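Local coordinates for protein p1 (Rice yellow mottle virus, PDB 6TY2) that probably suppresses RNA silencing and aids viral spread as a full-length zinc-finger protein, of which this chain is the C-terminal part, at residues A[6-11]-A[42-47]; A[17-22]-A[29-34]. One frame throughout, in Å; residues are numbered along the deposited sequence.

Contact 1: A[6-11]-A[42-47]; sequences REHQER and PEHSGR. With ZN (zinc ion), chain C.
His44 presents the ND1 side of its ring to NE2 of His8, and a zinc ion lies between the two nitrogens. This is half of a zinc finger site of the His-Cys-His-Cys kind: Cys39 and Cys48, whose sulfurs bind the same ion, complete it. His8 NE2 binds the zinc at 2.1 Å and His44 ND1 binds it at 2.2 Å. The two nitrogens share a metal and not a hydrogen; the rings meet obliquely, their planes 64° apart.

Because ND1 of His44 is taken by the metal, NE2 carries the hydrogen on the other side of the ring and gives it to Glu7. That bond, from His44 NE2 to Glu7 OE2, is short at 2.5 Å and fairly straight, and the oxygen lies close to the ring plane. Two consecutive residues of helix 3-24 thus supply a ligand, His8, and a second-shell carboxylate, Glu7, which helps to fix the rotation of the His44 ring, held at ND1 by the metal and at NE2 by the carboxylate. The negative charge probably also makes the imidazole a stronger electron donor to the zinc. Beside these residues Ile4 packs on His44. With CG anti to its carbonyl carbon (chi1 -76°) and an extended chain beyond, Glu7 carries OE2 out to His44 NE2, which meets the oxygen nearly along its C-O axis.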
loop_
_atom_site.group_PDB
_atom_site.type_symbol
_atom_site.label_atom_id
_atom_site.label_comp_id
_atom_site.label_asym_id
_atom_site.label_seq_id
_atom_site.Cartn_x
_atom_site.Cartn_y
_atom_site.Cartn_z
ATOM N N ARG A 6 -8.790 8.897 -14.479
ATOM C CA ARG A 6 -7.500 8.835 -15.122
ATOM C C ARG A 6 -6.541 8.020 -14.259
ATOM O O ARG A 6 -5.851 7.141 -14.764
ATOM C CB ARG A 6 -6.962 10.242 -15.371
ATOM C CG ARG A 6 -5.897 10.326 -16.443
ATOM C CD ARG A 6 -5.212 11.685 -16.414
ATOM N NE ARG A 6 -6.180 12.782 -16.361
ATOM C CZ ARG A 6 -6.415 13.630 -17.361
ATOM N NH1 ARG A 6 -5.750 13.518 -18.506
ATOM N NH2 ARG A 6 -7.317 14.597 -17.212
ATOM N N GLU A 7 -6.518 8.283 -12.957
ATOM C CA GLU A 7 -5.594 7.578 -12.067
ATOM C C GLU A 7 -5.965 6.102 -11.897
ATOM O O GLU A 7 -5.093 5.265 -11.684
ATOM C CB GLU A 7 -5.526 8.271 -10.703
ATOM C CG GLU A 7 -4.700 9.557 -10.741
ATOM C CD GLU A 7 -4.726 10.327 -9.427
ATOM O OE1 GLU A 7 -3.717 10.977 -9.084
ATOM O OE2 GLU A 7 -5.762 10.293 -8.739
ATOM N N HIS A 8 -7.252 5.776 -11.986
ATOM C CA HIS A 8 -7.661 4.369 -11.990
ATOM C C HIS A 8 -7.126 3.668 -13.239
ATOM O O HIS A 8 -6.667 2.530 -13.161
ATOM C CB HIS A 8 -9.177 4.234 -11.931
ATOM C CG HIS A 8 -9.773 4.627 -10.618
ATOM N ND1 HIS A 8 -11.123 4.845 -10.458
ATOM C CD2 HIS A 8 -9.209 4.825 -9.400
ATOM C CE1 HIS A 8 -11.364 5.176 -9.202
ATOM N NE2 HIS A 8 -10.222 5.163 -8.539
ATOM N N GLN A 9 -7.189 4.354 -14.382
ATOM C CA GLN A 9 -6.668 3.825 -15.645
ATOM C C GLN A 9 -5.177 3.557 -15.582
ATOM O O GLN A 9 -4.718 2.479 -15.969
ATOM C CB GLN A 9 -6.949 4.782 -16.813
ATOM C CG GLN A 9 -8.357 4.663 -17.396
ATOM C CD GLN A 9 -8.564 5.493 -18.677
ATOM O OE1 GLN A 9 -8.000 6.577 -18.834
ATOM N NE2 GLN A 9 -9.373 4.972 -19.595
ATOM N N GLU A 10 -4.415 4.539 -15.115
ATOM C CA GLU A 10 -2.971 4.386 -15.049
ATOM C C GLU A 10 -2.601 3.291 -14.049
ATOM O O GLU A 10 -1.712 2.485 -14.306
ATOM C CB GLU A 10 -2.268 5.696 -14.662
ATOM C CG GLU A 10 -2.920 7.003 -15.118
ATOM C CD GLU A 10 -2.974 7.214 -16.634
ATOM O OE1 GLU A 10 -1.907 7.163 -17.295
ATOM O OE2 GLU A 10 -4.091 7.463 -17.159
ATOM N N ARG A 11 -3.274 3.261 -12.909
ATOM C CA ARG A 11 -3.008 2.206 -11.943
ATOM C C ARG A 11 -3.429 0.831 -12.478
ATOM O O ARG A 11 -2.720 -0.153 -12.290
ATOM C CB ARG A 11 -3.706 2.487 -10.616
ATOM C CG ARG A 11 -3.340 1.478 -9.550
ATOM C CD ARG A 11 -3.064 2.171 -8.238
ATOM N NE ARG A 11 -3.042 1.223 -7.125
ATOM C CZ ARG A 11 -1.952 0.584 -6.720
ATOM N NH1 ARG A 11 -0.794 0.779 -7.348
ATOM N NH2 ARG A 11 -2.018 -0.257 -5.689
ATOM N N PRO A 42 -5.305 6.190 -1.293
ATOM C CA PRO A 42 -5.784 6.919 -0.112
ATOM C C PRO A 42 -6.285 8.313 -0.433
ATOM O O PRO A 42 -7.258 8.762 0.165
ATOM C CB PRO A 42 -4.546 6.984 0.785
ATOM C CG PRO A 42 -3.730 5.811 0.362
ATOM C CD PRO A 42 -3.926 5.716 -1.122
ATOM N N GLU A 43 -5.634 8.970 -1.383
ATOM C CA GLU A 43 -5.979 10.327 -1.774
ATOM C C GLU A 43 -7.406 10.390 -2.311
ATOM O O GLU A 43 -8.072 11.416 -2.213
ATOM C CB GLU A 43 -4.983 10.849 -2.825
ATOM C CG GLU A 43 -3.538 11.029 -2.331
ATOM C CD GLU A 43 -2.774 9.711 -2.179
ATOM O OE1 GLU A 43 -3.231 8.673 -2.692
ATOM O OE2 GLU A 43 -1.703 9.713 -1.543
ATOM N N HIS A 44 -7.879 9.278 -2.864
ATOM C CA HIS A 44 -9.235 9.202 -3.394
ATOM C C HIS A 44 -10.312 8.988 -2.325
ATOM O O HIS A 44 -11.498 9.052 -2.631
ATOM C CB HIS A 44 -9.350 8.071 -4.412
ATOM C CG HIS A 44 -8.677 8.346 -5.717
ATOM N ND1 HIS A 44 -8.791 7.502 -6.795
ATOM C CD2 HIS A 44 -7.902 9.378 -6.124
ATOM C CE1 HIS A 44 -8.103 7.994 -7.812
ATOM N NE2 HIS A 44 -7.554 9.133 -7.431
ATOM N N SER A 45 -9.900 8.710 -1.092
ATOM C CA SER A 45 -10.824 8.269 -0.060
ATOM C C SER A 45 -11.980 9.235 0.099
ATOM O O SER A 45 -11.778 10.439 0.172
ATOM C CB SER A 45 -10.096 8.101 1.274
ATOM O OG SER A 45 -10.813 7.230 2.128
ATOM N N GLY A 46 -13.191 8.693 0.135
ATOM C CA GLY A 46 -14.398 9.497 0.180
ATOM C C GLY A 46 -15.095 9.527 -1.159
ATOM O O GLY A 46 -16.247 9.101 -1.303
ATOM N N ARG A 47 -14.398 10.051 -2.156
ATOM C CA ARG A 47 -14.932 10.045 -3.485
ATOM C C ARG A 47 -14.929 8.607 -3.991
ATOM O O ARG A 47 -15.859 8.188 -4.655
ATOM C CB ARG A 47 -14.129 10.977 -4.385
ATOM C CG ARG A 47 -14.221 12.429 -3.953
ATOM C CD ARG A 47 -13.290 13.304 -4.773
ATOM N NE ARG A 47 -11.902 13.016 -4.443
ATOM C CZ ARG A 47 -10.865 13.595 -5.028
ATOM N NH1 ARG A 47 -11.063 14.494 -5.976
ATOM N NH2 ARG A 47 -9.634 13.274 -4.660
HETATM ZN ZN ZN C . -10.281 5.888 -6.621
#

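Contact 2: A[17-22]-A[29-34]; sequences ACNARA and ASLVYL
Cys18 meets the loop with its CB, which presses on CD1 of Leu31 at 3.4 Å, closer than carbon atoms usually approach. It is thus the methylene of the cysteine that does the touching. The Leu31 branch is brought there by a side chain whose CG stands anti to the carbonyl carbon (chi1 -64°) and beside the backbone N, with CD1 extended beyond it (chi2 175°). On the helix, Ile15 also packs against this leucine, and Asn55 near the C-terminus touches it too.

Asn19 comes next and carries the polar part of the contact. Its flat amide is laid along the backbone of Leu31 and uses both ends: OD1 accepts the Leu31 N-H at 2.9 Å, while ND2 donates to Leu31 O at 3.0 Å. The first bond arrives on a lone pair of OD1, in the carbonyl plane. The second is nearly straight at the hydrogen, 173°, and Leu31 O lies in the plane of the Asn19 amide, although ND2 itself sits above the carbonyl plane of Leu31.

The side-chain amide therefore pairs with both the N-H and the C=O of a single residue, much as a peptide group can between neighbouring strands, though no strand is present here. It ties the irregular segment 29-34 back against helix 3-24 after the chain has reversed direction. Asn12, two turns earlier on the helix, continues this use of helix asparagines by accepting a hydrogen bond from Leu34 N through its OD1.

The amide of Asn19 is also flanked by carbon. CB of Ala29 lies 3.7 Å from Asn19 CG, and CB of Leu31 comes to 3.3 Å from Asn19 OD1.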
loop_
_atom_site.group_PDB
_atom_site.type_symbol
_atom_site.label_atom_id
_atom_site.label_comp_id
_atom_site.label_asym_id
_atom_site.label_seq_id
_atom_site.Cartn_x
_atom_site.Cartn_y
_atom_site.Cartn_z
ATOM N N ALA A 17 0.104 -5.134 -16.027
ATOM C CA ALA A 17 1.480 -5.462 -16.375
ATOM C C ALA A 17 2.082 -6.397 -15.352
ATOM O O ALA A 17 2.763 -7.351 -15.712
ATOM C CB ALA A 17 2.317 -4.192 -16.495
ATOM N N CYS A 18 1.836 -6.108 -14.073
ATOM C CA CYS A 18 2.325 -6.937 -12.983
ATOM C C CYS A 18 1.707 -8.316 -12.987
ATOM O O CYS A 18 2.407 -9.302 -12.774
ATOM C CB CYS A 18 2.056 -6.265 -11.631
ATOM S SG CYS A 18 3.090 -4.831 -11.295
ATOM N N ASN A 19 0.396 -8.393 -13.191
ATOM C CA ASN A 19 -0.278 -9.688 -13.230
ATOM C C ASN A 19 0.312 -10.598 -14.302
ATOM O O ASN A 19 0.537 -11.782 -14.060
ATOM C CB ASN A 19 -1.782 -9.524 -13.468
ATOM C CG ASN A 19 -2.561 -9.335 -12.170
ATOM O OD1 ASN A 19 -2.083 -9.687 -11.089
ATOM N ND2 ASN A 19 -3.769 -8.784 -12.276
ATOM N N ALA A 20 0.583 -10.028 -15.474
ATOM C CA ALA A 20 1.108 -10.787 -16.611
ATOM C C ALA A 20 2.541 -11.215 -16.373
ATOM O O ALA A 20 2.927 -12.313 -16.739
ATOM C CB ALA A 20 1.011 -9.966 -17.895
ATOM N N ARG A 21 3.327 -10.347 -15.755
ATOM C CA ARG A 21 4.684 -10.716 -15.391
ATOM C C ARG A 21 4.630 -11.901 -14.453
ATOM O O ARG A 21 5.320 -12.906 -14.661
ATOM C CB ARG A 21 5.420 -9.547 -14.739
ATOM C CG ARG A 21 6.899 -9.828 -14.441
ATOM C CD ARG A 21 7.563 -8.677 -13.674
ATOM N NE ARG A 21 7.194 -7.380 -14.231
ATOM C CZ ARG A 21 7.875 -6.759 -15.189
ATOM N NH1 ARG A 21 8.981 -7.311 -15.687
ATOM N NH2 ARG A 21 7.454 -5.586 -15.644
ATOM N N ALA A 22 3.784 -11.791 -13.432
ATOM C CA ALA A 22 3.609 -12.848 -12.450
ATOM C C ALA A 22 3.212 -14.181 -13.089
ATOM O O ALA A 22 3.784 -15.220 -12.765
ATOM C CB ALA A 22 2.557 -12.430 -11.400
ATOM N N ALA A 29 -2.037 -14.609 -10.883
ATOM C CA ALA A 29 -2.355 -13.201 -11.101
ATOM C C ALA A 29 -3.209 -12.675 -9.952
ATOM O O ALA A 29 -4.432 -12.674 -10.041
ATOM C CB ALA A 29 -3.075 -13.011 -12.424
ATOM N N SER A 30 -2.561 -12.205 -8.889
ATOM C CA SER A 30 -3.255 -11.838 -7.658
ATOM C C SER A 30 -3.798 -10.401 -7.589
ATOM O O SER A 30 -4.661 -10.106 -6.765
ATOM C CB SER A 30 -2.320 -12.078 -6.464
ATOM O OG SER A 30 -1.012 -11.588 -6.733
ATOM N N LEU A 31 -3.311 -9.505 -8.440
ATOM C CA LEU A 31 -3.721 -8.108 -8.338
ATOM C C LEU A 31 -5.137 -7.892 -8.909
ATOM O O LEU A 31 -5.578 -8.572 -9.840
ATOM C CB LEU A 31 -2.693 -7.196 -9.025
ATOM C CG LEU A 31 -1.297 -7.185 -8.381
ATOM C CD1 LEU A 31 -0.304 -6.359 -9.179
ATOM C CD2 LEU A 31 -1.363 -6.670 -6.955
ATOM N N VAL A 32 -5.859 -6.954 -8.316
ATOM C CA VAL A 32 -7.261 -6.761 -8.656
ATOM C C VAL A 32 -7.432 -5.339 -9.125
ATOM O O VAL A 32 -6.746 -4.438 -8.648
ATOM C CB VAL A 32 -8.177 -7.077 -7.451
ATOM C CG1 VAL A 32 -7.784 -6.259 -6.293
ATOM C CG2 VAL A 32 -9.640 -6.851 -7.771
ATOM N N TYR A 33 -8.328 -5.140 -10.082
ATOM C CA TYR A 33 -8.474 -3.847 -10.720
ATOM C C TYR A 33 -9.282 -2.843 -9.873
ATOM O O TYR A 33 -10.163 -3.213 -9.111
ATOM C CB TYR A 33 -9.124 -4.029 -12.083
ATOM C CG TYR A 33 -8.252 -4.691 -13.141
ATOM C CD1 TYR A 33 -7.053 -4.118 -13.543
ATOM C CD2 TYR A 33 -8.661 -5.858 -13.769
ATOM C CE1 TYR A 33 -6.272 -4.703 -14.531
ATOM C CE2 TYR A 33 -7.892 -6.455 -14.766
ATOM C CZ TYR A 33 -6.700 -5.872 -15.144
ATOM O OH TYR A 33 -5.930 -6.460 -16.126
ATOM N N LEU A 34 -8.967 -1.564 -10.016
ATOM C CA LEU A 34 -9.649 -0.519 -9.256
ATOM C C LEU A 34 -10.897 0.035 -9.957
ATOM O O LEU A 34 -10.953 0.129 -11.189
ATOM C CB LEU A 34 -8.692 0.640 -8.979
ATOM C CG LEU A 34 -7.582 0.561 -7.938
ATOM C CD1 LEU A 34 -6.617 -0.576 -8.212
ATOM C CD2 LEU A 34 -6.842 1.879 -7.950
#

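How the contacts relate
Contacts 1 and 2 share helix 3-24, the only alpha-helix of the chain, and their centres lie about 17 Å apart on opposite sides of the chain's centre. In sequence they are nested: 17-22 and 29-34 both fall between 6-11 and 42-47, so contact 2 holds the returning chain near the far end of the helix before contact 1 closes the larger loop at the zinc. Leu34 joins them, its CD2 packing 3.8 Å from Arg11 CD and 4.0 Å from His8 CD2. In a chain of this size without strands, the metal site and the asparagine-held segment together fold the loop along the helix.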